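Local coordinates for protein PLP-Dependent L-Arginine Hydroxylase MppP (Streptomyces wadayamensis, PDB 6C8T) that hydroxylates L-arginine with the help of pyridoxal 5'-phosphate and belongs to a family made up largely of aminotransferases, at residues 46-51 with 259-264; 99-104 with 239-244; 105-110 with 148-153; 170-175 with 203-208. All coordinates share one frame; numbering follows the deposited sequence.

Interaction 1 of 4, residues 46-51 with 259-264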
loop_
_atom_site.group_PDB
_atom_site.type_symbol
_atom_site.label_atom_id
_atom_site.label_comp_id
_atom_site.label_asym_id
_atom_site.label_seq_id
_atom_site.Cartn_x
_atom_site.Cartn_y
_atom_site.Cartn_z
ATOM N N PRO A 46 17.155 -12.435 -9.644
ATOM C CA PRO A 46 16.857 -13.848 -9.359
ATOM C C PRO A 46 17.587 -14.360 -8.131
ATOM O O PRO A 46 17.063 -15.226 -7.422
ATOM C CB PRO A 46 17.321 -14.580 -10.629
ATOM C CG PRO A 46 17.363 -13.528 -11.703
ATOM C CD PRO A 46 17.744 -12.248 -10.986
ATOM N N VAL A 47 18.779 -13.823 -7.845
ATOM C CA VAL A 47 19.497 -14.218 -6.643
ATOM C C VAL A 47 18.820 -13.649 -5.398
ATOM O O VAL A 47 18.620 -14.355 -4.403
ATOM C CB VAL A 47 20.970 -13.786 -6.745
ATOM C CG1 VAL A 47 21.701 -14.166 -5.472
ATOM C CG2 VAL A 47 21.612 -14.451 -7.942
ATOM N N LEU A 48 18.482 -12.358 -5.423
ATOM C CA LEU A 48 17.681 -11.771 -4.348
ATOM C C LEU A 48 16.355 -12.508 -4.158
ATOM O O LEU A 48 15.869 -12.650 -3.030
ATOM C CB LEU A 48 17.425 -10.294 -4.645
ATOM C CG LEU A 48 18.679 -9.426 -4.761
ATOM C CD1 LEU A 48 18.291 -7.990 -5.034
ATOM C CD2 LEU A 48 19.514 -9.489 -3.520
ATOM N N TRP A 49 15.734 -12.952 -5.246
ATOM C CA TRP A 49 14.514 -13.744 -5.113
ATOM C C TRP A 49 14.786 -14.999 -4.289
ATOM O O TRP A 49 14.049 -15.326 -3.346
ATOM C CB TRP A 49 13.987 -14.115 -6.494
ATOM C CG TRP A 49 12.618 -14.665 -6.452
ATOM C CD1 TRP A 49 12.237 -15.879 -5.963
ATOM C CD2 TRP A 49 11.429 -14.023 -6.924
ATOM N NE1 TRP A 49 10.877 -16.035 -6.094
ATOM C CE2 TRP A 49 10.352 -14.902 -6.673
ATOM C CE3 TRP A 49 11.167 -12.777 -7.507
ATOM C CZ2 TRP A 49 9.017 -14.576 -6.998
ATOM C CZ3 TRP A 49 9.842 -12.449 -7.839
ATOM C CH2 TRP A 49 8.787 -13.350 -7.588
ATOM N N ALA A 50 15.842 -15.725 -4.649
ATOM C CA ALA A 50 16.187 -16.947 -3.927
ATOM C C ALA A 50 16.474 -16.646 -2.468
ATOM O O ALA A 50 16.016 -17.365 -1.571
ATOM C CB ALA A 50 17.392 -17.616 -4.588
ATOM N N GLU A 51 17.203 -15.560 -2.200
ATOM C CA GLU A 51 17.437 -15.178 -0.807
ATOM C C GLU A 51 16.111 -14.903 -0.102
ATOM O O GLU A 51 15.904 -15.313 1.051
ATOM C CB GLU A 51 18.355 -13.950 -0.726
ATOM C CG GLU A 51 18.670 -13.518 0.704
ATOM C CD GLU A 51 19.348 -12.157 0.823
ATOM O OE1 GLU A 51 19.679 -11.531 -0.194
ATOM O OE2 GLU A 51 19.521 -11.709 1.970
ATOM N N LEU A 259 12.434 -5.388 0.315
ATOM C CA LEU A 259 13.338 -5.166 1.440
ATOM C C LEU A 259 14.782 -5.488 1.052
ATOM O O LEU A 259 15.711 -4.740 1.373
ATOM C CB LEU A 259 12.894 -6.023 2.610
ATOM C CG LEU A 259 12.015 -5.555 3.776
ATOM C CD1 LEU A 259 11.619 -4.123 3.766
ATOM C CD2 LEU A 259 10.821 -6.442 3.980
ATOM N N ALA A 260 14.999 -6.606 0.353
ATOM C CA ALA A 260 16.358 -6.936 -0.045
ATOM C C ALA A 260 16.915 -5.891 -1.004
ATOM O O ALA A 260 18.077 -5.493 -0.895
ATOM C CB ALA A 260 16.397 -8.318 -0.681
ATOM N N LEU A 261 16.082 -5.430 -1.936
ATOM C CA LEU A 261 16.444 -4.376 -2.878
ATOM C C LEU A 261 16.847 -3.090 -2.174
ATOM O O LEU A 261 17.846 -2.451 -2.532
ATOM C CB LEU A 261 15.243 -4.121 -3.783
ATOM C CG LEU A 261 15.464 -3.574 -5.180
ATOM C CD1 LEU A 261 16.215 -4.575 -6.020
ATOM C CD2 LEU A 261 14.129 -3.276 -5.802
ATOM N N ILE A 262 16.025 -2.649 -1.225
ATOM C CA ILE A 262 16.351 -1.485 -0.411
ATOM C C ILE A 262 17.705 -1.690 0.252
ATOM O O ILE A 262 18.561 -0.801 0.250
ATOM C CB ILE A 262 15.223 -1.248 0.614
ATOM C CG1 ILE A 262 13.927 -0.857 -0.126
ATOM C CG2 ILE A 262 15.612 -0.225 1.670
ATOM C CD1 ILE A 262 12.696 -0.790 0.748
ATOM N N ARG A 263 17.931 -2.878 0.809
ATOM C CA ARG A 263 19.190 -3.102 1.496
ATOM C C ARG A 263 20.340 -2.947 0.518
ATOM O O ARG A 263 21.315 -2.242 0.799
ATOM C CB ARG A 263 19.205 -4.483 2.165
ATOM C CG ARG A 263 20.598 -4.938 2.624
ATOM C CD ARG A 263 21.069 -6.132 1.786
ATOM N NE ARG A 263 20.477 -7.297 2.364
ATOM C CZ ARG A 263 20.191 -8.440 1.747
ATOM N NH1 ARG A 263 20.459 -8.700 0.460
ATOM N NH2 ARG A 263 19.612 -9.354 2.481
ATOM N N GLU A 264 20.201 -3.538 -0.668
ATOM C CA GLU A 264 21.261 -3.487 -1.664
ATOM C C GLU A 264 21.469 -2.070 -2.203
ATOM O O GLU A 264 22.610 -1.618 -2.346
ATOM C CB GLU A 264 20.932 -4.477 -2.789
ATOM C CG GLU A 264 21.004 -5.940 -2.359
ATOM C CD GLU A 264 22.367 -6.297 -1.768
ATOM O OE1 GLU A 264 23.381 -6.134 -2.470
ATOM O OE2 GLU A 264 22.430 -6.683 -0.589
#
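A knob-into-hole packing of Leu48 and a salt-bridge network around Glu51 and Arg263 join helix 45-54 to helix 256-292. The two short helix segments cross at 122°, with their axes 10.3 Å apart at closest approach. Leu48 is the knob. It enters a hole formed by Ala260, Leu261, Arg263 and Glu264. Its methyls divide the work. CD1 of Leu48 meets CD1 of Leu261 at 4.1 Å, and these side chains cross at about a right angle. CD2 of Leu48 lies 4.0 Å from CG of Glu264 and 4.4 Å from CB of Ala260. Beside this apolar patch Glu51 reaches across with an extended chain, CG anti to the backbone N (chi1 -179°). Its carboxylate meets the edge of the Arg263 guanidinium, the two planes only 14° apart. NH1 of Arg263 donates to the syn lone pair of Glu51 OE1 at 3.0 Å. NH2 of Arg263 bonds to OE2 of Glu51, but this pair is modelled so short that its exact length is doubtful. NH1 of Arg263 also reaches Glu264 OE2 at 3.0 Å, on the anti side of that oxygen and out of the carboxylate plane. Outside the segments, Arg55 pairs with Glu51 and Glu63 with Arg263. Three carboxylates thus grip one guanidinium and limit its rotation, and the mix of opposite charges is likely to keep these groups ionised.

Interaction 2 of 4, residues 99-104 with 239-244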
loop_
_atom_site.group_PDB
_atom_site.type_symbol
_atom_site.label_atom_id
_atom_site.label_comp_id
_atom_site.label_asym_id
_atom_site.label_seq_id
_atom_site.Cartn_x
_atom_site.Cartn_y
_atom_site.Cartn_z
ATOM N N ARG A 99 -5.422 8.072 10.140
ATOM C CA ARG A 99 -6.507 7.357 10.800
ATOM C C ARG A 99 -6.234 7.181 12.275
ATOM O O ARG A 99 -7.158 7.223 13.072
ATOM C CB ARG A 99 -6.723 5.999 10.149
ATOM C CG ARG A 99 -7.676 6.095 8.996
ATOM C CD ARG A 99 -8.896 5.242 9.205
ATOM N NE ARG A 99 -8.602 3.944 8.629
ATOM C CZ ARG A 99 -8.565 2.813 9.289
ATOM N NH1 ARG A 99 -8.836 2.790 10.597
ATOM N NH2 ARG A 99 -8.247 1.710 8.616
ATOM N N SER A 100 -4.970 6.988 12.641
ATOM C CA SER A 100 -4.609 6.756 14.023
ATOM C C SER A 100 -4.804 8.023 14.840
ATOM O O SER A 100 -5.146 7.950 16.026
ATOM C CB SER A 100 -3.148 6.299 14.118
ATOM O OG SER A 100 -2.950 5.003 13.553
ATOM N N LEU A 101 -4.590 9.179 14.220
ATOM C CA LEU A 101 -4.830 10.458 14.886
ATOM C C LEU A 101 -6.316 10.756 15.053
ATOM O O LEU A 101 -6.709 11.420 16.023
ATOM C CB LEU A 101 -4.203 11.578 14.082
ATOM C CG LEU A 101 -2.916 12.340 14.405
ATOM C CD1 LEU A 101 -2.149 11.917 15.607
ATOM C CD2 LEU A 101 -2.059 12.346 13.187
ATOM N N SER A 102 -7.155 10.324 14.089
ATOM C CA SER A 102 -8.520 10.831 14.011
ATOM C C SER A 102 -9.344 10.535 15.259
ATOM O O SER A 102 -10.262 11.290 15.565
ATOM C CB SER A 102 -9.268 10.273 12.779
ATOM O OG SER A 102 -9.285 8.875 12.815
ATOM N N ALA A 103 -9.062 9.467 15.995
ATOM C CA ALA A 103 -9.869 9.224 17.200
ATOM C C ALA A 103 -9.677 10.316 18.253
ATOM O O ALA A 103 -10.650 10.761 18.883
ATOM C CB ALA A 103 -9.531 7.875 17.816
ATOM N N SER A 104 -8.432 10.754 18.479
ATOM C CA SER A 104 -8.133 11.558 19.658
ATOM C C SER A 104 -7.719 12.974 19.340
ATOM O O SER A 104 -7.534 13.770 20.267
ATOM C CB SER A 104 -7.014 10.910 20.489
ATOM O OG SER A 104 -5.755 10.928 19.805
ATOM N N ILE A 239 3.736 6.478 22.034
ATOM C CA ILE A 239 3.003 7.277 21.049
ATOM C C ILE A 239 1.512 7.369 21.400
ATOM O O ILE A 239 0.874 8.399 21.164
ATOM C CB ILE A 239 3.238 6.708 19.621
ATOM C CG1 ILE A 239 2.501 7.535 18.559
ATOM C CG2 ILE A 239 2.793 5.258 19.499
ATOM C CD1 ILE A 239 2.873 9.023 18.547
ATOM N N GLY A 240 0.936 6.318 21.977
ATOM C CA GLY A 240 -0.422 6.438 22.479
ATOM C C GLY A 240 -1.493 6.477 21.414
ATOM O O GLY A 240 -2.633 6.848 21.706
ATOM N N LEU A 241 -1.150 6.113 20.182
ATOM C CA LEU A 241 -2.013 6.072 19.012
ATOM C C LEU A 241 -2.066 4.660 18.466
ATOM O O LEU A 241 -1.095 3.906 18.617
ATOM C CB LEU A 241 -1.458 6.974 17.914
ATOM C CG LEU A 241 -1.842 8.411 17.691
ATOM C CD1 LEU A 241 -2.490 9.044 18.821
ATOM C CD2 LEU A 241 -0.622 9.134 17.280
ATOM N N PRO A 242 -3.147 4.290 17.756
ATOM C CA PRO A 242 -3.258 2.908 17.262
ATOM C C PRO A 242 -2.481 2.619 15.978
ATOM O O PRO A 242 -2.990 1.948 15.068
ATOM C CB PRO A 242 -4.774 2.749 17.051
ATOM C CG PRO A 242 -5.249 4.092 16.701
ATOM C CD PRO A 242 -4.420 5.035 17.579
ATOM N N VAL A 243 -1.242 3.095 15.877
ATOM C CA VAL A 243 -0.524 2.923 14.613
ATOM C C VAL A 243 -0.216 1.451 14.343
ATOM O O VAL A 243 -0.299 0.992 13.199
ATOM C CB VAL A 243 0.753 3.784 14.552
ATOM C CG1 VAL A 243 0.391 5.228 14.609
ATOM C CG2 VAL A 243 1.749 3.424 15.637
ATOM N N GLU A 244 0.139 0.688 15.366
ATOM C CA GLU A 244 0.423 -0.733 15.151
ATOM C C GLU A 244 -0.837 -1.491 14.753
ATOM O O GLU A 244 -0.818 -2.335 13.843
ATOM C CB GLU A 244 1.029 -1.333 16.426
ATOM C CG GLU A 244 2.507 -0.988 16.606
ATOM C CD GLU A 244 3.081 -1.472 17.935
ATOM O OE1 GLU A 244 2.737 -0.905 18.988
ATOM O OE2 GLU A 244 3.888 -2.411 17.920
#
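Ser100 and Pro242 lie in the tight part of this contact, and their CA atoms are the nearest pair across it. The Pro242 ring lies against the backbone of Ser100. CD of Pro242 is 3.4 Å from Ser100 O, and CG of Pro242 is 3.8 Å from Ser100 CA. The Ser100 side chain is also closely packed. Its CB sits 3.7 Å from Val243 CG1. Its OG, set opposite the carbonyl carbon (chi1 -68°), comes to 3.4 Å from Val243 CA but makes no hydrogen bond across the contact. That oxygen bonds instead to Ile96 O, one turn back in the same helix. Its polar need is met there, and what meets the other segment is packing. Leu241 is close as well on its inner side. CD2 of Leu241 touches CD1 of the buried Leu101 at 3.6 Å, and CG of Leu241 rests 3.7 Å from Ser100 O.

The two segments belong to the large domain of the aminotransferase fold. One comes from helix 90-102, whose Arg99 makes a salt bridge with Glu95 of the second subunit. The other leads into helix 243-250, with Pro242 at its N-cap position. Val243 packs on Phe235 of strand 231-235, an antiparallel member of the central sheet.

The looser side is the other methyl of Leu241. CD1 of Leu241 faces OG of the exposed Ser104 at 3.9 Å. An alanine in place of Leu241 would be likely to open a gap beside Leu101 CD1 and uncover Ser100 O on that side.

Interaction 3 of 4, residues 105-110 with 148-153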
loop_
_atom_site.group_PDB
_atom_site.type_symbol
_atom_site.label_atom_id
_atom_site.label_comp_id
_atom_site.label_asym_id
_atom_site.label_seq_id
_atom_site.Cartn_x
_atom_site.Cartn_y
_atom_site.Cartn_z
ATOM N N VAL A 105 -7.522 13.299 18.082
ATOM C CA VAL A 105 -7.048 14.613 17.694
ATOM C C VAL A 105 -8.075 15.226 16.757
ATOM O O VAL A 105 -8.617 14.543 15.881
ATOM C CB VAL A 105 -5.651 14.513 17.048
ATOM C CG1 VAL A 105 -5.248 15.834 16.413
ATOM C CG2 VAL A 105 -4.643 14.079 18.082
ATOM N N ASP A 106 -8.372 16.504 16.975
ATOM C CA ASP A 106 -9.249 17.283 16.114
ATOM C C ASP A 106 -8.470 18.117 15.118
ATOM O O ASP A 106 -8.886 18.240 13.966
ATOM C CB ASP A 106 -10.150 18.209 16.957
ATOM C CG ASP A 106 -11.331 17.486 17.561
ATOM O OD1 ASP A 106 -11.919 16.608 16.890
ATOM O OD2 ASP A 106 -11.675 17.797 18.717
ATOM N N ARG A 107 -7.329 18.677 15.526
ATOM C CA ARG A 107 -6.620 19.647 14.718
ATOM C C ARG A 107 -5.157 19.266 14.634
ATOM O O ARG A 107 -4.572 18.794 15.608
ATOM C CB ARG A 107 -6.748 21.052 15.312
ATOM C CG ARG A 107 -8.112 21.692 15.108
ATOM C CD ARG A 107 -8.446 22.730 16.173
ATOM N NE ARG A 107 -7.431 23.763 16.377
ATOM C CZ ARG A 107 -7.388 24.938 15.743
ATOM N NH1 ARG A 107 -6.438 25.821 16.030
ATOM N NH2 ARG A 107 -8.277 25.239 14.812
ATOM N N VAL A 108 -4.578 19.475 13.466
ATOM C CA VAL A 108 -3.174 19.261 13.234
ATOM C C VAL A 108 -2.576 20.552 12.709
ATOM O O VAL A 108 -3.115 21.155 11.772
ATOM C CB VAL A 108 -2.956 18.093 12.255
ATOM C CG1 VAL A 108 -1.490 17.872 12.029
ATOM C CG2 VAL A 108 -3.592 16.829 12.827
ATOM N N ALA A 109 -1.467 20.975 13.323
ATOM C CA ALA A 109 -0.650 22.049 12.771
ATOM C C ALA A 109 0.283 21.452 11.728
ATOM O O ALA A 109 1.025 20.509 12.026
ATOM C CB ALA A 109 0.138 22.744 13.869
ATOM N N LEU A 110 0.224 21.979 10.505
ATOM C CA LEU A 110 0.891 21.387 9.352
ATOM C C LEU A 110 1.678 22.460 8.620
ATOM O O LEU A 110 1.164 23.554 8.360
ATOM C CB LEU A 110 -0.120 20.761 8.406
ATOM C CG LEU A 110 0.436 20.226 7.095
ATOM C CD1 LEU A 110 1.377 19.109 7.376
ATOM C CD2 LEU A 110 -0.700 19.730 6.231
ATOM N N SER A 148 -1.399 24.510 22.235
ATOM C CA SER A 148 -2.452 24.034 23.117
ATOM C C SER A 148 -3.756 23.778 22.376
ATOM O O SER A 148 -4.647 23.153 22.946
ATOM C CB SER A 148 -2.685 25.049 24.245
ATOM O OG SER A 148 -3.046 26.296 23.705
ATOM N N SER A 149 -3.894 24.266 21.146
ATOM C CA SER A 149 -5.110 24.114 20.362
ATOM C C SER A 149 -5.003 22.988 19.332
ATOM O O SER A 149 -5.896 22.831 18.488
ATOM C CB SER A 149 -5.424 25.418 19.644
ATOM O OG SER A 149 -4.602 25.559 18.508
ATOM N N VAL A 150 -3.951 22.190 19.393
ATOM C CA VAL A 150 -3.620 21.277 18.309
ATOM C C VAL A 150 -3.093 19.992 18.940
ATOM O O VAL A 150 -2.418 20.043 19.968
ATOM C CB VAL A 150 -2.625 22.016 17.388
ATOM C CG1 VAL A 150 -1.293 21.345 17.268
ATOM C CG2 VAL A 150 -3.237 22.323 16.084
ATOM N N GLY A 151 -3.424 18.838 18.350
ATOM C CA GLY A 151 -3.042 17.561 18.916
ATOM C C GLY A 151 -1.806 16.975 18.264
ATOM O O GLY A 151 -1.211 16.005 18.744
ATOM N N CYS A 152 -1.408 17.570 17.155
ATOM C CA CYS A 152 -0.273 17.073 16.402
ATOM C C CYS A 152 0.314 18.250 15.639
ATOM O O CYS A 152 -0.426 19.107 15.139
ATOM C CB CYS A 152 -0.680 15.931 15.445
ATOM S SG CYS A 152 0.643 15.334 14.402
ATOM N N VAL A 153 1.644 18.317 15.631
ATOM C CA VAL A 153 2.411 19.182 14.744
ATOM C C VAL A 153 3.089 18.280 13.717
ATOM O O VAL A 153 3.794 17.335 14.089
ATOM C CB VAL A 153 3.461 20.001 15.517
ATOM C CG1 VAL A 153 4.315 20.815 14.555
ATOM C CG2 VAL A 153 2.812 20.903 16.554
#
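Arg107 runs alongside Ser149 and Val150 and touches them along most of its length. CB of Arg107 meets Ser149 O at 3.7 Å and Val150 CG2 at almost the same distance. CG passes the carbonyl oxygen of Ser149 more distantly. CD of Arg107 is closer to Ser149 O, at 3.4 Å. A bend at chi3 (52°) then turns the guanidinium side-on to Ser149. NE of Arg107 donates to Ser149 O at 2.8 Å, and NH1 of Arg107 donates to Ser149 OG at 3.1 Å. Both acceptors lie near the guanidinium plane, so the group meets Ser149 by its edge and the two bonds fix its rotation. Ser149 OG is also hydrogen-bonded to Leu146 O.

Beyond the arginine the backbones join. Gly151 N donates to Arg107 O at 3.0 Å, and Ala109 N donates to Cys152 O at 2.8 Å. Gly151 packs against Val105, where a CB would clash with CG2 of that valine. Val150 CG1 meets Ala109 CB at 3.9 Å. On the other face of the sheet, Val108 CG1 meets Cys152 CB at 4.0 Å. Ala109 and Val153 form a parallel bridge. This is the start of adjacent parallel strands, 107-112 and 152-156, in the seven-stranded mixed sheet of the aminotransferase large domain.

Interaction 4 of 4, residues 170-175 with 203-208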
loop_
_atom_site.group_PDB
_atom_site.type_symbol
_atom_site.label_atom_id
_atom_site.label_comp_id
_atom_site.label_asym_id
_atom_site.label_seq_id
_atom_site.Cartn_x
_atom_site.Cartn_y
_atom_site.Cartn_z
ATOM N N ARG A 170 16.254 23.590 15.967
ATOM C CA ARG A 170 14.830 23.845 15.921
ATOM C C ARG A 170 14.041 22.570 16.194
ATOM O O ARG A 170 13.013 22.602 16.877
ATOM C CB ARG A 170 14.464 24.446 14.564
ATOM C CG ARG A 170 12.998 24.710 14.408
ATOM C CD ARG A 170 12.435 25.499 15.569
ATOM N NE ARG A 170 13.055 26.818 15.709
ATOM C CZ ARG A 170 12.960 27.570 16.803
ATOM N NH1 ARG A 170 13.539 28.767 16.866
ATOM N NH2 ARG A 170 12.281 27.125 17.845
ATOM N N LEU A 171 14.503 21.440 15.671
ATOM C CA LEU A 171 13.815 20.182 15.945
ATOM C C LEU A 171 13.785 19.914 17.435
ATOM O O LEU A 171 12.762 19.493 17.981
ATOM C CB LEU A 171 14.500 19.022 15.217
ATOM C CG LEU A 171 13.943 17.625 15.518
ATOM C CD1 LEU A 171 12.494 17.547 15.043
ATOM C CD2 LEU A 171 14.814 16.551 14.836
ATOM N N ARG A 172 14.902 20.171 18.110
ATOM C CA ARG A 172 14.976 19.918 19.537
ATOM C C ARG A 172 13.970 20.787 20.273
ATOM O O ARG A 172 13.174 20.292 21.084
ATOM C CB ARG A 172 16.400 20.175 20.067
ATOM C CG ARG A 172 16.523 19.769 21.527
ATOM C CD ARG A 172 17.933 19.951 22.117
ATOM N NE ARG A 172 18.969 19.376 21.267
ATOM C CZ ARG A 172 19.368 18.106 21.301
ATOM N NH1 ARG A 172 18.810 17.241 22.159
ATOM N NH2 ARG A 172 20.345 17.706 20.475
ATOM N N ARG A 173 13.983 22.088 19.986
ATOM C CA ARG A 173 13.035 22.993 20.632
ATOM C C ARG A 173 11.605 22.599 20.302
ATOM O O ARG A 173 10.725 22.586 21.177
ATOM C CB ARG A 173 13.313 24.429 20.195
ATOM C CG ARG A 173 14.384 25.107 20.988
ATOM C CD ARG A 173 14.052 25.176 22.481
ATOM N NE ARG A 173 12.834 25.932 22.796
ATOM C CZ ARG A 173 11.814 25.491 23.531
ATOM N NH1 ARG A 173 11.810 24.274 24.054
ATOM N NH2 ARG A 173 10.779 26.285 23.752
ATOM N N LEU A 174 11.354 22.253 19.049
ATOM C CA LEU A 174 9.997 21.895 18.670
ATOM C C LEU A 174 9.548 20.635 19.396
ATOM O O LEU A 174 8.392 20.536 19.835
ATOM C CB LEU A 174 9.913 21.727 17.155
ATOM C CG LEU A 174 8.553 21.362 16.572
ATOM C CD1 LEU A 174 7.526 22.461 16.868
ATOM C CD2 LEU A 174 8.690 21.135 15.085
ATOM N N ALA A 175 10.450 19.667 19.555
ATOM C CA ALA A 175 10.075 18.432 20.228
ATOM C C ALA A 175 9.832 18.678 21.709
ATOM O O ALA A 175 8.925 18.079 22.306
ATOM C CB ALA A 175 11.155 17.367 20.026
ATOM N N TYR A 203 16.512 10.784 15.551
ATOM C CA TYR A 203 15.960 9.917 16.588
ATOM C C TYR A 203 16.621 10.178 17.928
ATOM O O TYR A 203 15.954 10.174 18.965
ATOM C CB TYR A 203 16.097 8.451 16.169
ATOM C CG TYR A 203 15.243 8.172 14.962
ATOM C CD1 TYR A 203 13.881 7.923 15.090
ATOM C CD2 TYR A 203 15.771 8.224 13.693
ATOM C CE1 TYR A 203 13.104 7.700 13.995
ATOM C CE2 TYR A 203 14.975 8.012 12.574
ATOM C CZ TYR A 203 13.645 7.756 12.741
ATOM O OH TYR A 203 12.825 7.533 11.653
ATOM N N ALA A 204 17.920 10.454 17.931
ATOM C CA ALA A 204 18.550 10.899 19.163
ATOM C C ALA A 204 17.801 12.089 19.771
ATOM O O ALA A 204 17.442 12.056 20.950
ATOM C CB ALA A 204 20.025 11.243 18.912
ATOM N N VAL A 205 17.525 13.143 18.989
ATOM C CA VAL A 205 16.955 14.339 19.622
ATOM C C VAL A 205 15.498 14.103 20.010
ATOM O O VAL A 205 15.052 14.551 21.079
ATOM C CB VAL A 205 17.141 15.634 18.780
ATOM C CG1 VAL A 205 17.903 15.436 17.496
ATOM C CG2 VAL A 205 15.838 16.409 18.566
ATOM N N LEU A 206 14.750 13.344 19.199
ATOM C CA LEU A 206 13.361 13.032 19.527
ATOM C C LEU A 206 13.259 12.262 20.848
ATOM O O LEU A 206 12.403 12.552 21.694
ATOM C CB LEU A 206 12.759 12.217 18.394
ATOM C CG LEU A 206 11.676 12.681 17.418
ATOM C CD1 LEU A 206 11.354 14.156 17.470
ATOM C CD2 LEU A 206 11.990 12.213 15.988
ATOM N N GLN A 207 14.130 11.276 21.039
ATOM C CA GLN A 207 14.118 10.480 22.256
ATOM C C GLN A 207 14.571 11.303 23.456
ATOM O O GLN A 207 14.023 11.171 24.552
ATOM C CB GLN A 207 15.019 9.262 22.052
ATOM C CG GLN A 207 14.371 8.209 21.130
ATOM C CD GLN A 207 15.351 7.257 20.453
ATOM O OE1 GLN A 207 16.559 7.524 20.346
ATOM N NE2 GLN A 207 14.820 6.138 19.972
ATOM N N GLU A 208 15.579 12.153 23.263
ATOM C CA GLU A 208 16.045 13.023 24.342
ATOM C C GLU A 208 14.974 14.026 24.762
ATOM O O GLU A 208 14.860 14.358 25.941
ATOM C CB GLU A 208 17.300 13.758 23.896
ATOM C CG GLU A 208 18.538 12.892 23.964
ATOM C CD GLU A 208 19.642 13.350 23.052
ATOM O OE1 GLU A 208 20.626 12.592 22.918
ATOM O OE2 GLU A 208 19.523 14.435 22.455
#
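Arg172 sets out with CG trans to its backbone N (chi1 -174°) and turns at chi3 (-49°), which carries its guanidinium across to Val205 and Glu208. Glu208 answers with a chain extended beyond CG. NH1 of Arg172 donates to Glu208 OE2 at 2.9 Å in a nearly straight bond. The carboxylate oxygen lies in the guanidinium plane, and the two flat groups are nearly coplanar. One face of the guanidinium lies over CB of Val205, offset toward its rim.

Val205 also points inward between the helices. CG2 of Val205 touches Arg172 CA at 3.7 Å and Leu171 CG at 3.8 Å. Deeper still, CD1 of Leu206 meets Ala175 CB at 4.1 Å. Leu206 and Ala175 both continue onto Leu185 of strand 184-188. Helices 168-180 and 202-209 thus pack side by side on one face of the central sheet, their short segments 27° apart and 9.1 Å between axes. A leucine in place of Arg172 would probably leave the Glu208 carboxylate without its mate across the contact and free to turn. The chemistry is layered: hydrocarbon packing toward the sheet, and an ion pair at the more exposed rim, where water is likely to weaken its pull.

How the interactions relate
Interactions 2, 3 and 4 build on the same large domain, while interaction 1 joins helices well apart from them. Helix 90-102 of interaction 2 is followed in the chain by strand 107-112 of interaction 3. The two interactions touch elsewhere, where Leu101 CD2 packs on Cys152 SG of strand 152-156. Interactions 3 and 4 touch through Val153 CG1 and Leu174 CD1, where strand 152-156 meets helix 168-180. Interactions 1, 3 and 4 are largely buried; interaction 2 is partly exposed. Interaction 3 joins backbone bonds with an arginine gripping the neighbouring loop. Interactions 1 and 4 pair helices through apolar contacts plus arginine-glutamate bridges, networked in interaction 1 and single in interaction 4. Interaction 2 relies on packing, without a hydrogen bond between its segments.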